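Local coordinates for uncharacterized protein (Alicyclobacillus acidocaldarius subsp. acidocaldarius, PDB 3RAG) that is of unknown function but carries a von Willebrand factor type A-like alpha/beta fold that holds a sodium ion in the crystal, at residues A[129-143]-A[165-179]. Numbering follows the deposited sequence. Where two conformers were deposited one is given.
Sequences LEDEVALHLVVCLDT and LKVRSGPLAVSVIAF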
loop_
_atom_site.group_PDB
_atom_site.type_symbol
_atom_site.label_atom_id
_atom_site.label_comp_id
_atom_site.label_asym_id
_atom_site.label_seq_id
_atom_site.Cartn_x
_atom_site.Cartn_y
_atom_site.Cartn_z
ATOM N N LEU A 129 -5.385 -13.271 -12.495
ATOM C CA LEU A 129 -4.146 -12.786 -11.890
ATOM C C LEU A 129 -4.438 -12.033 -10.582
ATOM O O LEU A 129 -3.721 -12.196 -9.589
ATOM C CB LEU A 129 -3.393 -11.844 -12.845
ATOM C CG LEU A 129 -2.748 -12.581 -14.036
ATOM C CD1 LEU A 129 -2.284 -11.596 -15.097
ATOM C CD2 LEU A 129 -1.576 -13.409 -13.512
ATOM N N GLU A 130 -5.486 -11.212 -10.590
ATOM C CA GLU A 130 -5.834 -10.436 -9.399
ATOM C C GLU A 130 -6.096 -11.344 -8.194
ATOM O O GLU A 130 -5.883 -10.941 -7.046
ATOM C CB GLU A 130 -7.038 -9.529 -9.673
ATOM C CG GLU A 130 -7.450 -8.712 -8.456
ATOM C CD GLU A 130 -8.466 -7.622 -8.765
ATOM O OE1 GLU A 130 -8.932 -7.527 -9.930
ATOM O OE2 GLU A 130 -8.786 -6.854 -7.829
ATOM N N ASP A 131 -6.540 -12.573 -8.454
ATOM C CA ASP A 131 -6.786 -13.533 -7.382
ATOM C C ASP A 131 -5.567 -14.366 -7.015
ATOM O O ASP A 131 -5.410 -14.775 -5.855
ATOM C CB ASP A 131 -7.944 -14.476 -7.763
ATOM C CG ASP A 131 -8.213 -15.528 -6.695
ATOM O OD1 ASP A 131 -8.607 -15.148 -5.570
ATOM O OD2 ASP A 131 -8.032 -16.730 -6.977
ATOM N N GLU A 132 -4.711 -14.629 -8.001
ATOM C CA GLU A 132 -3.688 -15.679 -7.886
ATOM C C GLU A 132 -2.248 -15.236 -7.684
ATOM O O GLU A 132 -1.439 -16.012 -7.172
ATOM C CB GLU A 132 -3.767 -16.634 -9.095
ATOM C CG GLU A 132 -5.017 -17.433 -9.111
ATOM C CD GLU A 132 -5.105 -18.360 -10.319
ATOM O OE1 GLU A 132 -4.138 -18.394 -11.114
ATOM O OE2 GLU A 132 -6.140 -19.039 -10.463
ATOM N N VAL A 133 -1.906 -14.009 -8.061
ATOM C CA VAL A 133 -0.526 -13.567 -7.853
ATOM C C VAL A 133 -0.242 -13.400 -6.362
ATOM O O VAL A 133 -1.159 -13.221 -5.557
ATOM C CB VAL A 133 -0.175 -12.234 -8.609
ATOM C CG1 VAL A 133 -0.425 -12.364 -10.129
ATOM C CG2 VAL A 133 -0.932 -11.013 -8.025
ATOM N N ALA A 134 1.031 -13.470 -5.998
ATOM C CA ALA A 134 1.440 -13.127 -4.647
ATOM C C ALA A 134 1.221 -11.623 -4.458
ATOM O O ALA A 134 1.364 -10.845 -5.401
ATOM C CB ALA A 134 2.916 -13.525 -4.396
ATOM N N LEU A 135 0.842 -11.229 -3.247
ATOM C CA LEU A 135 0.653 -9.824 -2.930
ATOM C C LEU A 135 1.553 -9.517 -1.757
ATOM O O LEU A 135 1.413 -10.124 -0.686
ATOM C CB LEU A 135 -0.805 -9.554 -2.550
ATOM C CG LEU A 135 -1.100 -8.170 -1.953
ATOM C CD1 LEU A 135 -0.606 -7.076 -2.892
ATOM C CD2 LEU A 135 -2.586 -8.034 -1.674
ATOM N N HIS A 136 2.498 -8.602 -1.954
ATOM C CA HIS A 136 3.386 -8.202 -0.854
ATOM C C HIS A 136 3.024 -6.765 -0.509
ATOM O O HIS A 136 3.068 -5.910 -1.368
ATOM C CB HIS A 136 4.852 -8.251 -1.271
ATOM C CG HIS A 136 5.335 -9.622 -1.605
ATOM N ND1 HIS A 136 6.572 -9.853 -2.171
ATOM C CD2 HIS A 136 4.755 -10.834 -1.451
ATOM C CE1 HIS A 136 6.731 -11.152 -2.353
ATOM N NE2 HIS A 136 5.645 -11.770 -1.921
ATOM N N LEU A 137 2.677 -6.520 0.745
ATOM C CA LEU A 137 2.082 -5.248 1.146
ATOM C C LEU A 137 2.731 -4.794 2.438
ATOM O O LEU A 137 2.790 -5.561 3.414
ATOM C CB LEU A 137 0.582 -5.462 1.412
ATOM C CG LEU A 137 -0.203 -4.287 2.016
ATOM C CD1 LEU A 137 -0.204 -3.081 1.109
ATOM C CD2 LEU A 137 -1.652 -4.670 2.389
ATOM N N VAL A 138 3.219 -3.556 2.466
ATOM C CA VAL A 138 3.644 -2.983 3.727
ATOM C C VAL A 138 2.677 -1.868 4.066
ATOM O O VAL A 138 2.475 -0.941 3.267
ATOM C CB VAL A 138 5.058 -2.378 3.647
ATOM C CG1 VAL A 138 5.422 -1.760 4.991
ATOM C CG2 VAL A 138 6.062 -3.479 3.279
ATOM N N VAL A 139 2.063 -1.960 5.241
ATOM C CA VAL A 139 1.151 -0.912 5.688
ATOM C C VAL A 139 1.961 0.005 6.624
ATOM O O VAL A 139 2.522 -0.482 7.622
ATOM C CB VAL A 139 -0.038 -1.530 6.453
ATOM C CG1 VAL A 139 -0.974 -0.430 6.929
ATOM C CG2 VAL A 139 -0.797 -2.545 5.563
ATOM N N CYS A 140 2.057 1.301 6.287
ATOM C CA CYS A 140 2.824 2.287 7.071
ATOM C C CYS A 140 1.830 3.135 7.821
ATOM O O CYS A 140 1.041 3.834 7.198
ATOM C CB CYS A 140 3.632 3.245 6.181
ATOM S SG CYS A 140 4.816 2.409 5.147
ATOM N N LEU A 141 1.858 3.056 9.145
ATOM C CA LEU A 141 0.859 3.711 9.979
ATOM C C LEU A 141 1.471 4.891 10.730
ATOM O O LEU A 141 2.412 4.739 11.531
ATOM C CB LEU A 141 0.276 2.702 10.994
ATOM C CG LEU A 141 -0.344 1.464 10.358
ATOM C CD1 LEU A 141 -0.881 0.512 11.432
ATOM C CD2 LEU A 141 -1.510 1.949 9.450
ATOM N N ASP A 142 0.900 6.058 10.467
ATOM C CA ASP A 142 1.257 7.317 11.120
ATOM C C ASP A 142 0.875 7.156 12.581
ATOM O O ASP A 142 -0.266 6.786 12.878
ATOM C CB ASP A 142 0.384 8.378 10.455
ATOM C CG ASP A 142 0.667 9.804 10.905
ATOM O OD1 ASP A 142 1.203 10.040 12.006
ATOM O OD2 ASP A 142 0.272 10.713 10.123
ATOM N N THR A 143 1.822 7.401 13.489
ATOM C CA THR A 143 1.519 7.379 14.913
ATOM C C THR A 143 1.985 8.672 15.563
ATOM O O THR A 143 2.371 8.689 16.717
ATOM C CB THR A 143 2.145 6.143 15.642
ATOM O OG1 THR A 143 3.580 6.205 15.592
ATOM C CG2 THR A 143 1.654 4.853 15.025
ATOM N N LEU A 165 -8.063 -9.671 2.324
ATOM C CA LEU A 165 -7.092 -10.107 1.324
ATOM C C LEU A 165 -6.773 -11.599 1.395
ATOM O O LEU A 165 -6.376 -12.209 0.392
ATOM C CB LEU A 165 -5.800 -9.276 1.417
ATOM C CG LEU A 165 -5.954 -7.784 1.109
ATOM C CD1 LEU A 165 -4.673 -7.049 1.476
ATOM C CD2 LEU A 165 -6.336 -7.501 -0.381
ATOM N N LYS A 166 -6.965 -12.204 2.562
ATOM C CA LYS A 166 -6.629 -13.607 2.747
ATOM C C LYS A 166 -7.581 -14.522 1.965
ATOM O O LYS A 166 -7.285 -15.685 1.755
ATOM C CB LYS A 166 -6.635 -13.970 4.240
ATOM C CG LYS A 166 -5.657 -15.076 4.623
ATOM C CD LYS A 166 -5.425 -15.171 6.147
ATOM C CE LYS A 166 -6.697 -15.570 6.889
ATOM N NZ LYS A 166 -6.441 -15.968 8.312
ATOM N N VAL A 167 -8.729 -13.984 1.578
ATOM C CA VAL A 167 -9.713 -14.708 0.789
ATOM C C VAL A 167 -9.146 -15.109 -0.586
ATOM O O VAL A 167 -9.508 -16.151 -1.127
ATOM C CB VAL A 167 -10.982 -13.834 0.595
ATOM C CG1 VAL A 167 -11.950 -14.474 -0.373
ATOM C CG2 VAL A 167 -11.654 -13.586 1.947
ATOM N N ARG A 168 -8.263 -14.273 -1.135
ATOM C CA ARG A 168 -7.612 -14.533 -2.426
ATOM C C ARG A 168 -6.907 -15.879 -2.433
ATOM O O ARG A 168 -6.449 -16.342 -1.393
ATOM C CB ARG A 168 -6.555 -13.447 -2.720
ATOM C CG ARG A 168 -7.078 -12.017 -2.915
ATOM C CD ARG A 168 -5.931 -11.099 -3.426
ATOM N NE ARG A 168 -4.642 -11.683 -3.055
ATOM C CZ ARG A 168 -3.671 -11.977 -3.912
ATOM N NH1 ARG A 168 -3.796 -11.724 -5.219
ATOM N NH2 ARG A 168 -2.571 -12.526 -3.459
ATOM N N SER A 169 -6.790 -16.498 -3.609
ATOM C CA SER A 169 -6.040 -17.735 -3.739
ATOM C C SER A 169 -4.572 -17.496 -3.516
ATOM O O SER A 169 -3.888 -18.319 -2.926
ATOM C CB SER A 169 -6.214 -18.349 -5.142
ATOM O OG SER A 169 -7.568 -18.661 -5.367
ATOM N N GLY A 170 -4.072 -16.372 -4.011
ATOM C CA GLY A 170 -2.639 -16.161 -4.020
ATOM C C GLY A 170 -2.101 -15.834 -2.643
ATOM O O GLY A 170 -2.840 -15.408 -1.763
ATOM N N PRO A 171 -0.797 -16.019 -2.453
ATOM C CA PRO A 171 -0.238 -15.777 -1.120
ATOM C C PRO A 171 -0.262 -14.301 -0.738
ATOM O O PRO A 171 -0.096 -13.430 -1.601
ATOM C CB PRO A 171 1.208 -16.273 -1.235
ATOM C CG PRO A 171 1.504 -16.323 -2.696
ATOM C CD PRO A 171 0.197 -16.536 -3.413
ATOM N N LEU A 172 -0.480 -14.054 0.551
ATOM C CA LEU A 172 -0.420 -12.731 1.125
ATOM C C LEU A 172 0.772 -12.624 2.069
ATOM O O LEU A 172 0.959 -13.469 2.954
ATOM C CB LEU A 172 -1.694 -12.451 1.918
ATOM C CG LEU A 172 -1.716 -11.133 2.672
ATOM C CD1 LEU A 172 -1.664 -9.940 1.700
ATOM C CD2 LEU A 172 -2.951 -11.059 3.548
ATOM N N ALA A 173 1.571 -11.577 1.890
ATOM C CA ALA A 173 2.632 -11.267 2.836
ATOM C C ALA A 173 2.440 -9.812 3.241
ATOM O O ALA A 173 2.613 -8.922 2.426
ATOM C CB ALA A 173 4.014 -11.473 2.202
ATOM N N VAL A 174 2.036 -9.591 4.481
ATOM C CA VAL A 174 1.810 -8.226 4.968
ATOM C C VAL A 174 2.762 -7.918 6.110
ATOM O O VAL A 174 2.935 -8.715 7.055
ATOM C CB VAL A 174 0.331 -8.012 5.405
ATOM C CG1 VAL A 174 -0.037 -8.978 6.520
ATOM C CG2 VAL A 174 0.081 -6.569 5.850
ATOM N N SER A 175 3.385 -6.745 6.037
ATOM C CA SER A 175 4.216 -6.258 7.139
ATOM C C SER A 175 3.629 -4.918 7.562
ATOM O O SER A 175 2.985 -4.233 6.753
ATOM C CB SER A 175 5.655 -6.068 6.648
ATOM O OG SER A 175 6.458 -5.462 7.647
ATOM N N VAL A 176 3.833 -4.539 8.820
ATOM C CA VAL A 176 3.308 -3.266 9.284
ATOM C C VAL A 176 4.443 -2.474 9.919
ATOM O O VAL A 176 5.258 -3.012 10.690
ATOM C CB VAL A 176 2.184 -3.482 10.342
ATOM C CG1 VAL A 176 1.690 -2.142 10.902
ATOM C CG2 VAL A 176 1.037 -4.345 9.759
ATOM N N ILE A 177 4.529 -1.201 9.559
ATOM C CA ILE A 177 5.428 -0.327 10.273
ATOM C C ILE A 177 4.695 0.896 10.757
ATOM O O ILE A 177 3.662 1.283 10.201
ATOM C CB ILE A 177 6.652 0.088 9.440
ATOM C CG1 ILE A 177 6.256 0.934 8.270
ATOM C CG2 ILE A 177 7.411 -1.118 8.914
ATOM C CD1 ILE A 177 7.458 1.189 7.352
ATOM N N ALA A 178 5.224 1.484 11.821
ATOM C CA ALA A 178 4.714 2.721 12.386
ATOM C C ALA A 178 5.760 3.821 12.211
ATOM O O ALA A 178 6.957 3.561 12.235
ATOM C CB ALA A 178 4.440 2.539 13.875
ATOM N N PHE A 179 5.294 5.052 12.044
ATOM C CA PHE A 179 6.173 6.201 11.989
ATOM C C PHE A 179 5.516 7.333 12.761
ATOM O O PHE A 179 4.351 7.646 12.540
ATOM C CB PHE A 179 6.512 6.615 10.535
ATOM C CG PHE A 179 5.322 7.033 9.691
ATOM C CD1 PHE A 179 5.080 8.382 9.453
ATOM C CD2 PHE A 179 4.473 6.089 9.117
ATOM C CE1 PHE A 179 4.015 8.789 8.667
ATOM C CE2 PHE A 179 3.377 6.489 8.299
ATOM C CZ PHE A 179 3.154 7.837 8.074
HETATM O O HOH W 1 -10.530 -16.682 -4.006
#
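With its guanidinium edge, Arg168 grips Glu130 O in the last turn of helix 116-132 and Val133 O just beyond it. Arg168 NH1 donates to Glu130 O (2.9 Å) and its NH2 to Val133 O (2.6 Å), almost in line with the C=O. Asp131 O lies over one guanidinium face and Leu135 CB over the opposite one, and a bend at chi3 (-23°) turns the group into this slot. Cut back to alanine, this position would probably leave the carbonyls of Glu130 and Val133 without these donors and open a gap beside Leu135. Beside the guanidinium, the Asp131 carboxylate takes Ser169 OG on the syn side of OD2 (2.6 Å) and Ser169 N from above its plane at OD1, while Gly170 N binds Asp131 O.

From Leu135 N to Thr143 N the chains pair as parallel strands. On one face, Leu165 CD1 touches CD2 of Leu135 and Leu137, crossing them at about a right angle, and farther along Leu141 CD1 meets Val176 CG1 at 3.7 Å. On the other, Cys140 SG packs against Ile177 CD1, and the Phe179 ring, with CG between N and C (chi1 62°), folds back so that Asp142 CA sits over its face, a CH-pi contact (3.7 Å to the centroid).

Asp142, hydrogen-bonded to Thr17 and Ser144, lies near the sodium ion held by Asp18, Ser144 and Ser146, consistent with the DxSxS metal site of vWA domains. The pair belongs to a beta-alpha-beta crossover through helix 151-165, with strands 10-17 and 188-194 flanking it and helix 214-232 packed on the His136, Cys140 and Phe179 face.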